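PDB 4A9V: PHOX from Pseudomonas fluorescens, which catalyses the hydrolysis of phosphate monoesters as an alkaline phosphatase, using a complex iron-calcium cofactor held in a beta-propeller. Local coordinates for residues A[296-301]-A[428-433]; A[400-405]-A[417-422]; A[346-351]-A[376-381]. One frame throughout, in Å; residues are numbered along the deposited sequence.

Overall arrangement
The three contacts sample one antiparallel sheet system of the beta-propeller at different depths. Interaction 1 is wholly buried and purely apolar, and joins strands 296-303 and 428-434, which are not neighbours in sheet order. Interaction 2 is also buried, but it sets a leucine methyl against oxygens of the loop that links strands 398-402 and 428-434; its strand is bonded by the backbone to a strand of interaction 1. Interaction 3 lies farther from the chain centre, is only partly buried and brings the end of helix 371-377 onto residues 346-351. It meets interaction 1 where Phe297 packs on 376-381 and Tyr299 on Leu348.

Interaction 1 (A[296-301]-A[428-433]); sequences EFIYKF and QILRWR
Leu430 O is probably hydrogen-bonded to Cys400 N, pairing neighbouring strands of the beta-propeller, while the side chain of Leu430 points toward strand 296-303 and meets Ile298. The contact illustrates how two non-adjacent strands of one antiparallel sheet can meet: strands 296-303 and 428-434 have no backbone pairing with each other, and the CA atoms of Ile298 and Leu430 are 11.1 Å apart, a gap bridged by side chains alone. The Ile298 side chain is about 9 Å from those of the calcium ligands Glu273 and Glu387. Ile298 divides its two branches between two partners. Its CG2, set anti to the backbone N, comes obliquely to the six-membered ring of the indole, 3.9 Å from Trp432 CH2. The other branch, with CG1 beside the backbone N (chi1 -64°), extends its CD1 to Leu430. Within the same strand as Trp432, Leu430 CG sits at the edge of the indole, in its plane. Cys400 touches both Ile298 and Trp432, and Phe329 from strand 322-329 packs on Ile298 and Leu430, further covering the buried isoleucine. The two methyls at the other end of the contact, Ile298 CD1 and Leu430 CD2, are 4.0 Å apart.

Interaction 2 (A[400-405]-A[417-422]); sequences CTLTNN and GPNPRE
This is a buried packing contact between the end of a strand and the loop that follows it, within the beta-propeller. Residues 417-422 belong to the long connection from strand 398-402 to its antiparallel neighbour 428-434, and the loop folds back so that Pro418 and Asn419 lie against Leu402. It exemplifies an apolar group resting against polar atoms whose bonding is provided elsewhere. Leu402 takes CG beside its backbone N (chi1 -60°), and an extended chi2 of 174° carries CD1 forward to the loop, where it comes within 3.6 Å of Pro418 O. That carbonyl oxygen accepts a hydrogen bond from Gln428 NE2, so the loop is tied to the second strand of the pair. Asn419 crosses Leu402 at about a right angle, its amide oxygen held by Asp384 N. Met383 packs on Leu402, Pro418 and Asn419 alike, joining all three residues of the contact. The contact lies near the metal site: the Leu402 side chain is about 8 Å from that of Glu387, which binds calcium and lines the mu-oxo-diiron pocket. The same leucine methyl that meets the Pro418 carbonyl is also the group nearest the asparagine, with Leu402 CD1 3.9 Å from Asn419 OD1.

Interaction 3 (A[346-351]-A[376-381]); sequences IELTHG and SVVGAT
Val378 CG2 meets both Ile346 and Leu348, and Val378 CG1 adds a looser contact to Leu348. The methyl that serves both partners is the one set between the valine's backbone N and carbonyl carbon. Ile346 slides past the valine in the opposite direction, and its CG2 lies 3.7 Å from Val378 CG2. The longer branch of the isoleucine continues extended (chi2 171°), placing Ile346 CD1 3.7 Å from Val378 O, an oxygen that accepts a hydrogen bond from Arg328 NH2. Helix 371-377 ends in a Schellman motif at Gly379, whose phi is positive (79°), a worked example of a helix end laid on a propeller strand; Gly379 N bonds back to Ser376 O at 3.1 Å. Leu348, two residues on from Ile346, crosses Val378 at about a right angle. Its CD2 reaches 3.8 Å from Val378 CG2 and 4.1 Å from Val378 CG1, so one leucine methyl touches both branches of the valine. On its other flanks Leu348 packs on Tyr299 and on Val367 of helix 364-369, while Val378 also touches Asn353 and Ile355.

Interaction 1 (A[296-301]-A[428-433])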
# COMPACT_ATOMS: atom_id res chain seq x y z
N GLU A 296 2.62 0.38 -15.57
CA GLU A 296 1.17 0.34 -15.36
C GLU A 296 0.64 1.72 -14.92
O GLU A 296 1.33 2.73 -15.07
CB GLU A 296 0.79 -0.79 -14.40
CG GLU A 296 1.04 -2.18 -14.96
CD GLU A 296 0.12 -2.61 -16.10
OE1 GLU A 296 -0.87 -1.92 -16.44
OE2 GLU A 296 0.35 -3.72 -16.61
N PHE A 297 -0.63 1.78 -14.55
CA PHE A 297 -1.39 3.02 -14.60
C PHE A 297 -1.85 3.54 -13.23
O PHE A 297 -1.78 2.85 -12.21
CB PHE A 297 -2.60 2.86 -15.52
CG PHE A 297 -2.27 2.26 -16.86
CD1 PHE A 297 -1.25 2.79 -17.64
CD2 PHE A 297 -3.02 1.21 -17.37
CE1 PHE A 297 -1.00 2.30 -18.90
CE2 PHE A 297 -2.74 0.68 -18.63
CZ PHE A 297 -1.72 1.22 -19.38
N ILE A 298 -2.36 4.77 -13.26
CA ILE A 298 -3.03 5.41 -12.12
C ILE A 298 -4.52 5.55 -12.45
O ILE A 298 -4.89 5.98 -13.54
CB ILE A 298 -2.41 6.80 -11.84
CG1 ILE A 298 -0.95 6.64 -11.41
CG2 ILE A 298 -3.22 7.54 -10.78
CD1 ILE A 298 -0.16 7.93 -11.42
N TYR A 299 -5.35 5.20 -11.47
CA TYR A 299 -6.80 5.11 -11.63
C TYR A 299 -7.53 6.03 -10.64
O TYR A 299 -6.96 6.48 -9.64
CB TYR A 299 -7.28 3.66 -11.42
CG TYR A 299 -6.72 2.66 -12.40
CD1 TYR A 299 -5.44 2.14 -12.25
CD2 TYR A 299 -7.51 2.16 -13.44
CE1 TYR A 299 -4.94 1.19 -13.13
CE2 TYR A 299 -7.03 1.20 -14.30
CZ TYR A 299 -5.75 0.72 -14.15
OH TYR A 299 -5.30 -0.24 -15.03
N LYS A 300 -8.82 6.24 -10.90
CA LYS A 300 -9.67 7.10 -10.07
C LYS A 300 -11.09 6.57 -10.16
O LYS A 300 -11.65 6.46 -11.24
CB LYS A 300 -9.61 8.54 -10.59
CG LYS A 300 -10.54 9.52 -9.91
CD LYS A 300 -10.60 10.79 -10.76
CE LYS A 300 -11.43 11.90 -10.14
NZ LYS A 300 -11.54 13.05 -11.07
N PHE A 301 -11.69 6.28 -9.01
CA PHE A 301 -13.09 5.89 -8.95
C PHE A 301 -13.90 7.05 -8.38
O PHE A 301 -13.49 7.67 -7.40
CB PHE A 301 -13.26 4.66 -8.06
CG PHE A 301 -14.70 4.25 -7.87
CD1 PHE A 301 -15.36 3.52 -8.84
CD2 PHE A 301 -15.38 4.62 -6.72
CE1 PHE A 301 -16.70 3.18 -8.67
CE2 PHE A 301 -16.70 4.24 -6.53
CZ PHE A 301 -17.36 3.52 -7.51
N GLN A 428 10.45 9.30 -8.12
CA GLN A 428 10.01 10.68 -8.13
C GLN A 428 8.61 10.73 -7.50
O GLN A 428 7.97 9.69 -7.30
CB GLN A 428 10.00 11.26 -9.56
CG GLN A 428 9.06 10.57 -10.55
CD GLN A 428 9.74 9.50 -11.39
OE1 GLN A 428 10.83 9.05 -11.08
NE2 GLN A 428 9.04 9.04 -12.42
N ILE A 429 8.21 11.93 -7.07
CA ILE A 429 6.87 12.14 -6.53
C ILE A 429 6.11 13.09 -7.45
O ILE A 429 6.54 14.22 -7.72
CB ILE A 429 6.87 12.68 -5.09
CG1 ILE A 429 7.66 11.73 -4.19
CG2 ILE A 429 5.43 12.84 -4.61
CD1 ILE A 429 7.75 12.18 -2.74
N LEU A 430 4.99 12.59 -7.96
CA LEU A 430 4.11 13.28 -8.87
C LEU A 430 2.99 13.96 -8.09
O LEU A 430 2.46 13.40 -7.14
CB LEU A 430 3.52 12.23 -9.82
CG LEU A 430 2.36 12.61 -10.73
CD1 LEU A 430 2.76 13.67 -11.74
CD2 LEU A 430 1.85 11.37 -11.42
N ARG A 431 2.67 15.20 -8.46
CA ARG A 431 1.56 15.95 -7.88
C ARG A 431 0.59 16.33 -8.97
O ARG A 431 1.01 16.70 -10.07
CB ARG A 431 2.09 17.20 -7.17
CG ARG A 431 1.03 18.19 -6.75
CD ARG A 431 1.55 19.22 -5.77
NE ARG A 431 2.68 19.97 -6.30
CZ ARG A 431 3.48 20.75 -5.57
NH1 ARG A 431 3.24 20.92 -4.28
NH2 ARG A 431 4.52 21.33 -6.14
N TRP A 432 -0.71 16.34 -8.66
CA TRP A 432 -1.67 16.99 -9.53
C TRP A 432 -2.67 17.80 -8.77
O TRP A 432 -2.96 17.56 -7.59
CB TRP A 432 -2.37 16.03 -10.51
CG TRP A 432 -3.16 14.91 -9.89
CD1 TRP A 432 -4.52 14.88 -9.59
CD2 TRP A 432 -2.69 13.56 -9.63
NE1 TRP A 432 -4.90 13.64 -9.17
CE2 TRP A 432 -3.84 12.79 -9.17
CE3 TRP A 432 -1.48 12.92 -9.77
CZ2 TRP A 432 -3.75 11.44 -8.87
CZ3 TRP A 432 -1.38 11.57 -9.44
CH2 TRP A 432 -2.48 10.86 -8.97
N ARG A 433 -3.19 18.81 -9.46
CA ARG A 433 -4.23 19.69 -8.96
C ARG A 433 -5.44 19.59 -9.88
O ARG A 433 -5.39 19.95 -11.06
CB ARG A 433 -3.75 21.13 -8.90
CG ARG A 433 -4.79 22.08 -8.36
CD ARG A 433 -4.25 23.48 -8.24
NE ARG A 433 -5.24 24.38 -7.66
CZ ARG A 433 -5.01 25.65 -7.38
NH1 ARG A 433 -3.83 26.19 -7.63
NH2 ARG A 433 -5.96 26.37 -6.81

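Interaction 2 (A[400-405]-A[417-422])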
# COMPACT_ATOMS: atom_id res chain seq x y z
N CYS A 400 1.55 11.31 -5.57
CA CYS A 400 1.69 9.89 -5.88
C CYS A 400 3.18 9.58 -6.02
O CYS A 400 3.87 10.23 -6.81
CB CYS A 400 0.99 9.59 -7.21
SG CYS A 400 1.04 7.86 -7.73
N THR A 401 3.66 8.57 -5.31
CA THR A 401 5.02 8.13 -5.54
C THR A 401 5.09 7.28 -6.80
O THR A 401 4.18 6.50 -7.12
CB THR A 401 5.56 7.34 -4.33
OG1 THR A 401 4.66 6.28 -4.02
CG2 THR A 401 5.75 8.25 -3.13
N LEU A 402 6.17 7.48 -7.54
CA LEU A 402 6.53 6.66 -8.69
C LEU A 402 7.90 6.09 -8.35
O LEU A 402 8.91 6.81 -8.38
CB LEU A 402 6.58 7.53 -9.95
CG LEU A 402 5.27 8.25 -10.34
CD1 LEU A 402 5.51 9.18 -11.52
CD2 LEU A 402 4.21 7.21 -10.68
N THR A 403 7.90 4.89 -7.78
CA THR A 403 8.98 4.53 -6.89
C THR A 403 10.32 4.34 -7.62
O THR A 403 11.37 4.69 -7.10
CB THR A 403 8.60 3.32 -6.00
OG1 THR A 403 9.51 3.25 -4.91
CG2 THR A 403 8.62 2.00 -6.75
N ASN A 404 10.25 3.78 -8.83
CA ASN A 404 11.39 3.61 -9.73
C ASN A 404 10.89 2.87 -10.98
O ASN A 404 9.72 2.46 -11.04
CB ASN A 404 12.55 2.86 -9.05
CG ASN A 404 12.13 1.57 -8.39
OD1 ASN A 404 11.60 0.66 -9.04
ND2 ASN A 404 12.40 1.46 -7.09
N ASN A 405 11.74 2.75 -11.99
CA ASN A 405 11.42 1.94 -13.16
C ASN A 405 12.67 1.73 -14.00
O ASN A 405 12.99 2.53 -14.88
CB ASN A 405 10.33 2.58 -14.01
CG ASN A 405 9.93 1.72 -15.18
OD1 ASN A 405 10.43 0.61 -15.35
ND2 ASN A 405 8.94 2.18 -15.94
N GLY A 417 7.51 13.53 -19.86
CA GLY A 417 6.47 13.94 -18.93
C GLY A 417 6.84 13.61 -17.50
O GLY A 417 7.95 13.93 -17.05
N PRO A 418 5.95 12.91 -16.78
CA PRO A 418 6.21 12.62 -15.38
C PRO A 418 7.14 11.43 -15.14
O PRO A 418 7.37 11.06 -13.99
CB PRO A 418 4.81 12.35 -14.83
CG PRO A 418 4.07 11.77 -16.00
CD PRO A 418 4.58 12.56 -17.18
N ASN A 419 7.67 10.87 -16.24
CA ASN A 419 8.64 9.77 -16.19
C ASN A 419 9.90 10.17 -16.98
O ASN A 419 10.12 9.70 -18.10
CB ASN A 419 8.02 8.48 -16.74
CG ASN A 419 6.70 8.12 -16.06
OD1 ASN A 419 6.68 7.66 -14.93
ND2 ASN A 419 5.60 8.31 -16.78
N PRO A 420 10.71 11.09 -16.42
CA PRO A 420 11.67 11.86 -17.23
C PRO A 420 13.05 11.21 -17.43
O PRO A 420 13.90 11.83 -18.07
CB PRO A 420 11.82 13.15 -16.43
CG PRO A 420 11.61 12.72 -15.02
CD PRO A 420 10.48 11.72 -15.11
N ARG A 421 13.28 10.03 -16.87
CA ARG A 421 14.61 9.40 -16.93
C ARG A 421 14.52 7.95 -17.35
O ARG A 421 13.82 7.15 -16.73
CB ARG A 421 15.31 9.48 -15.56
CG ARG A 421 15.63 10.89 -15.11
CD ARG A 421 16.29 10.93 -13.74
NE ARG A 421 15.42 10.38 -12.71
CZ ARG A 421 15.69 10.40 -11.41
NH1 ARG A 421 16.80 10.97 -10.97
NH2 ARG A 421 14.84 9.85 -10.56
N GLU A 422 15.37 7.56 -18.30
CA GLU A 422 15.56 6.15 -18.60
C GLU A 422 16.17 5.44 -17.39
O GLU A 422 16.87 6.05 -16.59
CB GLU A 422 16.49 5.98 -19.80
CG GLU A 422 17.93 6.35 -19.48
CD GLU A 422 18.93 6.00 -20.56
OE1 GLU A 422 18.52 5.47 -21.62
OE2 GLU A 422 20.11 6.35 -20.39

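Interaction 3 (A[346-351]-A[376-381])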
# COMPACT_ATOMS: atom_id res chain seq x y z
N ILE A 346 -9.81 9.21 -18.08
CA ILE A 346 -10.51 8.58 -19.19
C ILE A 346 -11.32 7.40 -18.64
O ILE A 346 -10.81 6.56 -17.93
CB ILE A 346 -9.53 8.07 -20.26
CG1 ILE A 346 -8.64 9.22 -20.76
CG2 ILE A 346 -10.28 7.42 -21.41
CD1 ILE A 346 -7.51 8.77 -21.65
N GLU A 347 -12.61 7.38 -18.97
CA GLU A 347 -13.56 6.44 -18.41
C GLU A 347 -13.33 5.00 -18.90
O GLU A 347 -13.18 4.76 -20.10
CB GLU A 347 -14.95 6.91 -18.84
CG GLU A 347 -16.13 6.21 -18.24
CD GLU A 347 -17.43 6.81 -18.73
OE1 GLU A 347 -17.43 8.01 -19.10
OE2 GLU A 347 -18.47 6.21 -18.46
N LEU A 348 -13.41 4.04 -17.98
CA LEU A 348 -13.39 2.63 -18.31
C LEU A 348 -14.80 2.08 -18.18
O LEU A 348 -15.22 1.59 -17.12
CB LEU A 348 -12.42 1.89 -17.38
CG LEU A 348 -10.99 2.42 -17.41
CD1 LEU A 348 -10.11 1.59 -16.48
CD2 LEU A 348 -10.42 2.44 -18.82
N THR A 349 -15.54 2.20 -19.28
CA THR A 349 -16.96 1.89 -19.32
C THR A 349 -17.25 1.11 -20.58
O THR A 349 -16.95 1.56 -21.68
CB THR A 349 -17.79 3.19 -19.32
OG1 THR A 349 -17.61 3.85 -18.06
CG2 THR A 349 -19.28 2.89 -19.53
N HIS A 350 -17.84 -0.07 -20.43
CA HIS A 350 -18.21 -0.87 -21.58
C HIS A 350 -19.10 -0.08 -22.50
O HIS A 350 -20.08 0.52 -22.06
CB HIS A 350 -18.93 -2.13 -21.13
CG HIS A 350 -19.15 -3.12 -22.23
ND1 HIS A 350 -20.23 -3.07 -23.03
CD2 HIS A 350 -18.29 -4.07 -22.78
CE1 HIS A 350 -20.13 -4.04 -23.96
NE2 HIS A 350 -18.96 -4.67 -23.79
N GLY A 351 -18.73 -0.04 -23.78
CA GLY A 351 -19.48 0.72 -24.78
C GLY A 351 -18.92 2.10 -25.08
O GLY A 351 -19.51 2.85 -25.86
N SER A 376 -5.34 0.03 -21.30
CA SER A 376 -4.49 0.08 -22.48
C SER A 376 -5.28 0.47 -23.72
O SER A 376 -4.81 1.25 -24.54
CB SER A 376 -3.78 -1.26 -22.70
OG SER A 376 -2.81 -1.50 -21.70
N VAL A 377 -6.49 -0.07 -23.86
CA VAL A 377 -7.32 0.25 -25.02
C VAL A 377 -7.55 1.77 -25.12
O VAL A 377 -7.51 2.34 -26.21
CB VAL A 377 -8.67 -0.49 -24.98
CG1 VAL A 377 -9.64 0.08 -26.01
CG2 VAL A 377 -8.46 -1.97 -25.23
N VAL A 378 -7.77 2.42 -23.99
CA VAL A 378 -8.11 3.84 -24.01
C VAL A 378 -6.89 4.76 -23.96
O VAL A 378 -7.02 5.97 -24.00
CB VAL A 378 -9.09 4.25 -22.88
CG1 VAL A 378 -10.29 3.32 -22.87
CG2 VAL A 378 -8.40 4.28 -21.53
N GLY A 379 -5.69 4.17 -23.94
CA GLY A 379 -4.46 4.95 -24.06
C GLY A 379 -4.03 5.63 -22.77
O GLY A 379 -3.49 6.74 -22.80
N ALA A 380 -4.14 4.93 -21.65
CA ALA A 380 -3.55 5.39 -20.41
C ALA A 380 -2.03 5.53 -20.55
O ALA A 380 -1.39 4.82 -21.33
CB ALA A 380 -3.90 4.42 -19.29
N THR A 381 -1.44 6.43 -19.75
CA THR A 381 0.00 6.62 -19.76
C THR A 381 0.69 5.62 -18.84
O THR A 381 0.39 5.55 -17.65
CB THR A 381 0.37 8.03 -19.29
OG1 THR A 381 -0.30 9.01 -20.10
CG2 THR A 381 1.88 8.26 -19.33